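Local coordinates for putative alpha-ketoglutarate-dependent taurine dioxygenase (Burkholderia xenovorans, PDB 5HSX), which probably acts as an iron- and 2-oxoglutarate-dependent dioxygenase of the TfdA/TauD family, although its natural substrate is not established, at residues V156-K161 / R216-S221; L206-P211 / D267-A272. All blocks are in the same frame, centred on the assembly; numbering follows the deposited sequence.

Overall arrangement
Both contacts lie on the same side of the chain's centre in the TauD/TfdA cupin-like fold, their own centres about 7 Å apart. Strand 200-209 of contact 2 and strand 216-218 of contact 1 are antiparallel neighbours in one sheet, tied by Ala217 N to Arg208 O at 2.9 Å and Tyr219 N to Leu206 O at 2.8 Å. Contact 1 packs helix 155-161 across that hairpin; contact 2 joins it to the turn between strands 263-267 and 271-274. The latter strand carries His273, which binds sodium with His123, Asp125 and Asn323, probably at the family's iron position. The side chain of Asp267 is about 13 Å from this ion.

Contact 1: residues V156-K161 / R216-S221; sequences VAAYQK and RALYVS
Tyr159 and Arg216 carry this helix-on-strand packing of the TauD/TfdA fold, in which the 156-161 part of helix 155-161 crosses strand 216-218 at 90°, the axes of these short segments coming within 5.8 Å. The tyrosine ring is laid along the arginine chain, and the CB of Arg216 sits over one face of it in a CH-pi contact, 3.8 Å from the ring centroid and displaced toward the rim. Farther out, the CD of Arg216 reaches the phenol end. Because the arginine is extended from CG to NE, it runs from over the CD2-CE2 side of the ring to the hydroxyl and brings its guanidinium there. Arg216 NH1 donates to Tyr159 OH at 3.3 Å, a long but fairly straight bond (164° at the hydrogen), with the oxygen in the guanidinium plane. Asp171 of helix 164-171 joins the two polar ends: its OD2 forms a salt bridge with Arg216 NH1 and its OD1 a hydrogen bond with Tyr159 OH.

Leu218 supplies the next largest strand surface. Its CB lies 4.0 Å from Tyr159 CB, while its CD2 extends to Ala158 CB; Val247 of helix 233-247 touches both Ala158 and Leu218. At the start of the segment, Val156 CG2 packs on Ala217 CB, and the CA-H of Val156 points at the carbonyl oxygen of Arg216. A water also joins the two segments, accepting from Arg216 N and from Gln160 NE2, the latter at 3.3 Å.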
ATOM      1  N   VAL B 156      15.314   6.812  -1.006  1.00 16.18           N
ATOM      2  CA  VAL B 156      16.392   6.973  -1.980  1.00 17.04           C
ATOM      3  C   VAL B 156      15.833   6.882  -3.393  1.00 17.94           C
ATOM      4  O   VAL B 156      16.104   7.735  -4.250  1.00 18.68           O
ATOM      5  CB  VAL B 156      17.489   5.923  -1.740  1.00 18.36           C
ATOM      6  CG1 VAL B 156      18.490   5.935  -2.892  1.00 23.13           C
ATOM      7  CG2 VAL B 156      18.210   6.189  -0.402  1.00 15.86           C
ATOM      8  N   ALA B 157      15.023   5.852  -3.644  1.00 18.25           N
ATOM      9  CA  ALA B 157      14.298   5.767  -4.910  1.00 18.98           C
ATOM     10  C   ALA B 157      13.467   7.022  -5.151  1.00 16.97           C
ATOM     11  O   ALA B 157      13.442   7.556  -6.271  1.00 17.51           O
ATOM     12  CB  ALA B 157      13.413   4.518  -4.924  1.00 19.14           C
ATOM     13  N   ALA B 158      12.774   7.509  -4.112  1.00 16.92           N
ATOM     14  CA  ALA B 158      11.949   8.700  -4.277  1.00 19.71           C
ATOM     15  C   ALA B 158      12.794   9.905  -4.682  1.00 15.64           C
ATOM     16  O   ALA B 158      12.432  10.645  -5.602  1.00 15.51           O
ATOM     17  CB  ALA B 158      11.169   8.993  -2.995  1.00 17.67           C
ATOM     18  N   TYR B 159      13.935  10.111  -4.014  1.00 14.45           N
ATOM     19  CA  TYR B 159      14.829  11.197  -4.421  1.00 14.76           C
ATOM     20  C   TYR B 159      15.222  11.060  -5.883  1.00 18.38           C
ATOM     21  O   TYR B 159      15.178  12.033  -6.646  1.00 16.50           O
ATOM     22  CB  TYR B 159      16.088  11.231  -3.544  1.00 13.54           C
ATOM     23  CG  TYR B 159      17.134  12.239  -4.026  1.00 17.74           C
ATOM     24  CD1 TYR B 159      17.028  13.589  -3.694  1.00 18.57           C
ATOM     25  CD2 TYR B 159      18.209  11.844  -4.825  1.00 20.42           C
ATOM     26  CE1 TYR B 159      17.963  14.524  -4.136  1.00 17.76           C
ATOM     27  CE2 TYR B 159      19.157  12.775  -5.272  1.00 23.10           C
ATOM     28  CZ  TYR B 159      19.028  14.109  -4.914  1.00 20.44           C
ATOM     29  OH  TYR B 159      19.948  15.038  -5.349  1.00 18.43           O
ATOM     30  N   GLN B 160      15.632   9.855  -6.282  1.00 16.20           N
ATOM     31  CA  GLN B 160      16.166   9.663  -7.621  1.00 21.29           C
ATOM     32  C   GLN B 160      15.102   9.900  -8.679  1.00 17.65           C
ATOM     33  O   GLN B 160      15.434  10.294  -9.805  1.00 19.18           O
ATOM     34  CB  GLN B 160      16.764   8.262  -7.746  1.00 21.40           C
ATOM     35  CG  GLN B 160      18.089   8.118  -6.982  1.00 22.69           C
ATOM     36  CD  GLN B 160      18.573   6.684  -6.891  1.00 31.23           C
ATOM     37  OE1 GLN B 160      17.999   5.782  -7.498  1.00 30.32           O
ATOM     38  NE2 GLN B 160      19.632   6.468  -6.118  1.00 27.66           N
ATOM     39  N   LYS B 161      13.829   9.694  -8.328  1.00 17.61           N
ATOM     40  CA  LYS B 161      12.730   9.854  -9.273  1.00 15.62           C
ATOM     41  C   LYS B 161      12.229  11.289  -9.378  1.00 18.23           C
ATOM     42  O   LYS B 161      11.442  11.581 -10.280  1.00 18.51           O
ATOM     43  CB  LYS B 161      11.563   8.939  -8.888  1.00 18.79           C
ATOM     44  N   ARG B 216      21.596   9.484  -1.790  1.00 19.05           N
ATOM     45  CA  ARG B 216      20.814  10.606  -1.287  1.00 16.49           C
ATOM     46  C   ARG B 216      19.381  10.166  -1.033  1.00 19.18           C
ATOM     47  O   ARG B 216      18.734   9.600  -1.921  1.00 20.41           O
ATOM     48  CB  ARG B 216      20.846  11.766  -2.279  1.00 17.96           C
ATOM     49  CG  ARG B 216      22.240  12.362  -2.368  1.00 20.06           C
ATOM     50  CD  ARG B 216      22.325  13.421  -3.422  1.00 20.20           C
ATOM     51  NE  ARG B 216      23.693  13.928  -3.513  1.00 23.27           N
ATOM     52  CZ  ARG B 216      24.044  14.978  -4.247  1.00 26.11           C
ATOM     53  NH1 ARG B 216      23.120  15.628  -4.946  1.00 27.10           N
ATOM     54  NH2 ARG B 216      25.316  15.373  -4.275  1.00 22.96           N
ATOM     55  N   ALA B 217      18.891  10.436   0.174  1.00 18.32           N
ATOM     56  CA  ALA B 217      17.520  10.121   0.561  1.00 15.83           C
ATOM     57  C   ALA B 217      16.697  11.395   0.654  1.00 17.28           C
ATOM     58  O   ALA B 217      17.159  12.399   1.197  1.00 16.02           O
ATOM     59  CB  ALA B 217      17.482   9.397   1.913  1.00 18.91           C
ATOM     60  N   LEU B 218      15.458  11.337   0.157  1.00 17.06           N
ATOM     61  CA  LEU B 218      14.524  12.453   0.283  1.00 18.95           C
ATOM     62  C   LEU B 218      13.975  12.415   1.708  1.00 16.26           C
ATOM     63  O   LEU B 218      13.041  11.670   2.018  1.00 17.59           O
ATOM     64  CB  LEU B 218      13.429  12.351  -0.782  1.00 20.03           C
ATOM     65  CG  LEU B 218      12.418  13.484  -0.945  1.00 21.94           C
ATOM     66  CD1 LEU B 218      13.134  14.816  -1.124  1.00 18.25           C
ATOM     67  CD2 LEU B 218      11.494  13.195  -2.143  1.00 18.91           C
ATOM     68  N   TYR B 219      14.586  13.210   2.592  1.00 16.96           N
ATOM     69  CA  TYR B 219      14.482  13.020   4.042  1.00 13.46           C
ATOM     70  C   TYR B 219      13.326  13.854   4.595  1.00 16.38           C
ATOM     71  O   TYR B 219      13.505  14.772   5.390  1.00 20.54           O
ATOM     72  CB  TYR B 219      15.811  13.410   4.691  1.00 14.00           C
ATOM     73  CG  TYR B 219      16.084  12.842   6.068  1.00 15.88           C
ATOM     74  CD1 TYR B 219      16.204  11.474   6.262  1.00 15.44           C
ATOM     75  CD2 TYR B 219      16.274  13.682   7.161  1.00 22.51           C
ATOM     76  CE1 TYR B 219      16.484  10.944   7.522  1.00 20.18           C
ATOM     77  CE2 TYR B 219      16.552  13.165   8.425  1.00 21.81           C
ATOM     78  CZ  TYR B 219      16.658  11.795   8.598  1.00 21.95           C
ATOM     79  OH  TYR B 219      16.955  11.273   9.845  1.00 21.99           O
ATOM     80  N   VAL B 220      12.104  13.498   4.180  1.00 15.57           N
ATOM     81  CA  VAL B 220      10.966  14.397   4.341  1.00 15.88           C
ATOM     82  C   VAL B 220       9.964  13.911   5.389  1.00 19.22           C
ATOM     83  O   VAL B 220       8.865  14.467   5.468  1.00 17.32           O
ATOM     84  CB  VAL B 220      10.253  14.663   3.002  1.00 17.17           C
ATOM     85  CG1 VAL B 220      11.151  15.475   2.062  1.00 16.59           C
ATOM     86  CG2 VAL B 220       9.812  13.352   2.328  1.00 16.39           C
ATOM     87  N   SER B 221      10.324  12.906   6.207  1.00 16.20           N
ATOM     88  CA  SER B 221       9.619  12.456   7.419  1.00 15.62           C
ATOM     89  C   SER B 221       8.273  13.153   7.659  1.00 18.66           C
ATOM     90  O   SER B 221       8.201  14.087   8.474  1.00 17.33           O
ATOM     91  CB  SER B 221      10.539  12.672   8.629  1.00 20.62           C
ATOM     92  OG  SER B 221      10.047  11.992   9.768  1.00 21.26           O
TER
HETATM   93  O   HOH W   1      21.617   8.769  -4.905  0.57 22.15           O

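Contact 2: residues L206-P211 / D267-A272; sequences LVRVHP and DNRATA
Arg208, His210 and Pro211 of the first segment gather round Arg269, which belongs to a type I beta turn, Asp267 to Ala270, linking two strands of the TauD/TfdA fold. From strand 207-209, Arg208 extends its whole chain, CG anti to the backbone N (chi1 180°), and lays one guanidinium face against Arg269 CG, 3.6 Å from its NH1. The contact is through methylene, with the two guanidinium planes almost perpendicular. Beside it a water donates to Arg208 O and to Arg269 O, joining the two backbones.

His210 makes the direct polar link. Its NE2 gives a nearly linear hydrogen bond (178°) to Asp267 OD2 at 2.8 Å, lying in the ring plane and meeting the oxygen on its syn side. The other ring nitrogen, ND1, is bonded to the backbone N atoms of Glu212 and Thr213, so both nitrogens help fix the ring's rotation. His210 CE1 also rests over one face of the Arg269 guanidinium, 3.2 Å from NH2, with the planes 57° apart. Pro211 follows, its CG 3.6 Å from Arg269 NH1.

Asp267 is held from within its own turn as well. Arg269 grips it side-on, NE to OD1 and NH2 to OD2, and Glu212 forms a second salt bridge with that NH2. The backbone N of Arg269 closes an Asx turn on Asp267 OD1 at 2.9 Å, approaching from the face of the carboxylate opposite to NE.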
ATOM      1  N   LEU B 206      16.972  18.592   3.780  1.00 16.00           N
ATOM      2  CA  LEU B 206      15.887  17.896   3.103  1.00 17.27           C
ATOM      3  C   LEU B 206      16.399  16.688   2.330  1.00 20.32           C
ATOM      4  O   LEU B 206      15.625  15.770   2.055  1.00 19.37           O
ATOM      5  CB  LEU B 206      15.149  18.847   2.151  1.00 16.61           C
ATOM      6  CG  LEU B 206      13.674  19.108   2.414  1.00 32.81           C
ATOM      7  CD1 LEU B 206      13.470  19.656   3.820  1.00 28.10           C
ATOM      8  CD2 LEU B 206      13.144  20.074   1.351  1.00 26.99           C
ATOM      9  N   VAL B 207      17.683  16.677   1.970  1.00 16.17           N
ATOM     10  CA  VAL B 207      18.311  15.548   1.299  1.00 15.32           C
ATOM     11  C   VAL B 207      19.417  15.025   2.207  1.00 19.83           C
ATOM     12  O   VAL B 207      20.387  15.742   2.494  1.00 19.23           O
ATOM     13  CB  VAL B 207      18.869  15.945  -0.077  1.00 18.26           C
ATOM     14  CG1 VAL B 207      19.561  14.763  -0.729  1.00 19.45           C
ATOM     15  CG2 VAL B 207      17.749  16.487  -0.961  1.00 17.39           C
ATOM     16  N   ARG B 208      19.268  13.787   2.680  1.00 17.31           N
ATOM     17  CA  ARG B 208      20.251  13.203   3.589  1.00 18.64           C
ATOM     18  C   ARG B 208      21.188  12.279   2.825  1.00 17.27           C
ATOM     19  O   ARG B 208      20.736  11.331   2.172  1.00 19.74           O
ATOM     20  CB  ARG B 208      19.584  12.423   4.727  1.00 18.91           C
ATOM     21  CG  ARG B 208      20.647  11.822   5.653  1.00 18.59           C
ATOM     22  CD  ARG B 208      20.086  11.079   6.885  1.00 19.76           C
ATOM     23  NE  ARG B 208      21.224  10.668   7.717  1.00 20.92           N
ATOM     24  CZ  ARG B 208      21.137  10.081   8.910  1.00 22.63           C
ATOM     25  NH1 ARG B 208      19.949   9.823   9.444  1.00 22.40           N
ATOM     26  NH2 ARG B 208      22.249   9.750   9.562  1.00 22.07           N
ATOM     27  N   VAL B 209      22.490  12.531   2.944  1.00 17.99           N
ATOM     28  CA  VAL B 209      23.484  11.679   2.298  1.00 19.39           C
ATOM     29  C   VAL B 209      23.763  10.468   3.179  1.00 21.08           C
ATOM     30  O   VAL B 209      24.267  10.603   4.300  1.00 23.56           O
ATOM     31  CB  VAL B 209      24.771  12.459   2.008  1.00 22.00           C
ATOM     32  CG1 VAL B 209      25.768  11.542   1.342  1.00 23.00           C
ATOM     33  CG2 VAL B 209      24.443  13.663   1.127  1.00 19.53           C
ATOM     34  N   HIS B 210      23.481   9.280   2.654  1.00 21.91           N
ATOM     35  CA  HIS B 210      23.592   8.061   3.453  1.00 22.86           C
ATOM     36  C   HIS B 210      25.047   7.813   3.847  1.00 26.26           C
ATOM     37  O   HIS B 210      25.928   7.776   2.976  1.00 25.16           O
ATOM     38  CB  HIS B 210      23.028   6.875   2.668  1.00 20.31           C
ATOM     39  CG  HIS B 210      22.782   5.658   3.500  1.00 19.04           C
ATOM     40  ND1 HIS B 210      23.800   4.907   4.043  1.00 23.35           N
ATOM     41  CD2 HIS B 210      21.625   5.052   3.874  1.00 20.36           C
ATOM     42  CE1 HIS B 210      23.285   3.900   4.725  1.00 20.42           C
ATOM     43  NE2 HIS B 210      21.967   3.958   4.630  1.00 20.84           N
ATOM     44  N   PRO B 211      25.345   7.636   5.140  1.00 22.08           N
ATOM     45  CA  PRO B 211      26.757   7.555   5.558  1.00 23.01           C
ATOM     46  C   PRO B 211      27.467   6.260   5.181  1.00 29.76           C
ATOM     47  O   PRO B 211      28.702   6.221   5.253  1.00 31.34           O
ATOM     48  CB  PRO B 211      26.689   7.720   7.084  1.00 30.17           C
ATOM     49  CG  PRO B 211      25.326   7.300   7.452  1.00 24.41           C
ATOM     50  CD  PRO B 211      24.425   7.675   6.292  1.00 25.50           C
ATOM     51  N   ASP B 267      16.171   0.415   7.772  1.00 16.96           N
ATOM     52  CA  ASP B 267      17.192   1.462   7.760  1.00 19.88           C
ATOM     53  C   ASP B 267      16.465   2.804   7.726  1.00 18.83           C
ATOM     54  O   ASP B 267      15.967   3.225   6.681  1.00 17.98           O
ATOM     55  CB  ASP B 267      18.116   1.289   6.554  1.00 18.08           C
ATOM     56  CG  ASP B 267      19.263   2.295   6.537  1.00 19.98           C
ATOM     57  OD1 ASP B 267      19.222   3.275   7.313  1.00 22.45           O
ATOM     58  OD2 ASP B 267      20.196   2.113   5.729  1.00 22.79           O
ATOM     59  N   ASN B 268      16.415   3.479   8.880  1.00 20.17           N
ATOM     60  CA  ASN B 268      15.755   4.777   9.001  1.00 23.22           C
ATOM     61  C   ASN B 268      16.445   5.885   8.222  1.00 25.89           C
ATOM     62  O   ASN B 268      15.872   6.968   8.078  1.00 25.44           O
ATOM     63  CB  ASN B 268      15.697   5.207  10.460  1.00 25.02           C
ATOM     64  CG  ASN B 268      14.659   4.474  11.238  1.00 32.83           C
ATOM     65  OD1 ASN B 268      13.481   4.451  10.861  1.00 31.85           O
ATOM     66  ND2 ASN B 268      15.076   3.867  12.348  1.00 32.03           N
ATOM     67  N   ARG B 269      17.667   5.677   7.758  1.00 19.57           N
ATOM     68  CA  ARG B 269      18.291   6.712   6.959  1.00 17.87           C
ATOM     69  C   ARG B 269      17.782   6.730   5.528  1.00 20.19           C
ATOM     70  O   ARG B 269      18.054   7.696   4.805  1.00 24.06           O
ATOM     71  CB  ARG B 269      19.809   6.525   6.991  1.00 18.34           C
ATOM     72  CG  ARG B 269      20.323   6.432   8.423  1.00 20.02           C
ATOM     73  CD  ARG B 269      21.713   5.866   8.485  1.00 26.19           C
ATOM     74  NE  ARG B 269      21.746   4.497   7.991  1.00 21.07           N
ATOM     75  CZ  ARG B 269      22.820   3.712   8.052  1.00 25.30           C
ATOM     76  NH1 ARG B 269      23.944   4.152   8.611  1.00 23.64           N
ATOM     77  NH2 ARG B 269      22.765   2.483   7.561  1.00 26.76           N
ATOM     78  N   ALA B 270      17.035   5.699   5.112  1.00 21.35           N
ATOM     79  CA  ALA B 270      16.580   5.569   3.736  1.00 17.69           C
ATOM     80  C   ALA B 270      15.096   5.251   3.619  1.00 19.41           C
ATOM     81  O   ALA B 270      14.635   4.958   2.511  1.00 18.76           O
ATOM     82  CB  ALA B 270      17.382   4.485   3.006  1.00 19.57           C
ATOM     83  N   THR B 271      14.337   5.291   4.716  1.00 15.96           N
ATOM     84  CA  THR B 271      12.934   4.892   4.664  1.00 16.82           C
ATOM     85  C   THR B 271      12.088   5.825   5.505  1.00 18.85           C
ATOM     86  O   THR B 271      12.567   6.480   6.438  1.00 17.10           O
ATOM     87  CB  THR B 271      12.690   3.455   5.177  1.00 16.49           C
ATOM     88  OG1 THR B 271      13.100   3.352   6.555  1.00 18.97           O
ATOM     89  CG2 THR B 271      13.440   2.425   4.326  1.00 18.83           C
ATOM     90  N   ALA B 272      10.805   5.856   5.170  1.00 17.30           N
ATOM     91  CA  ALA B 272       9.759   6.197   6.121  1.00 20.61           C
ATOM     92  C   ALA B 272       8.800   5.019   6.179  1.00 16.93           C
ATOM     93  O   ALA B 272       8.815   4.144   5.307  1.00 18.44           O
ATOM     94  CB  ALA B 272       9.006   7.482   5.735  1.00 15.53           C
TER
HETATM   95  O   HOH W   2      20.490   8.814   3.978  1.00 21.37           O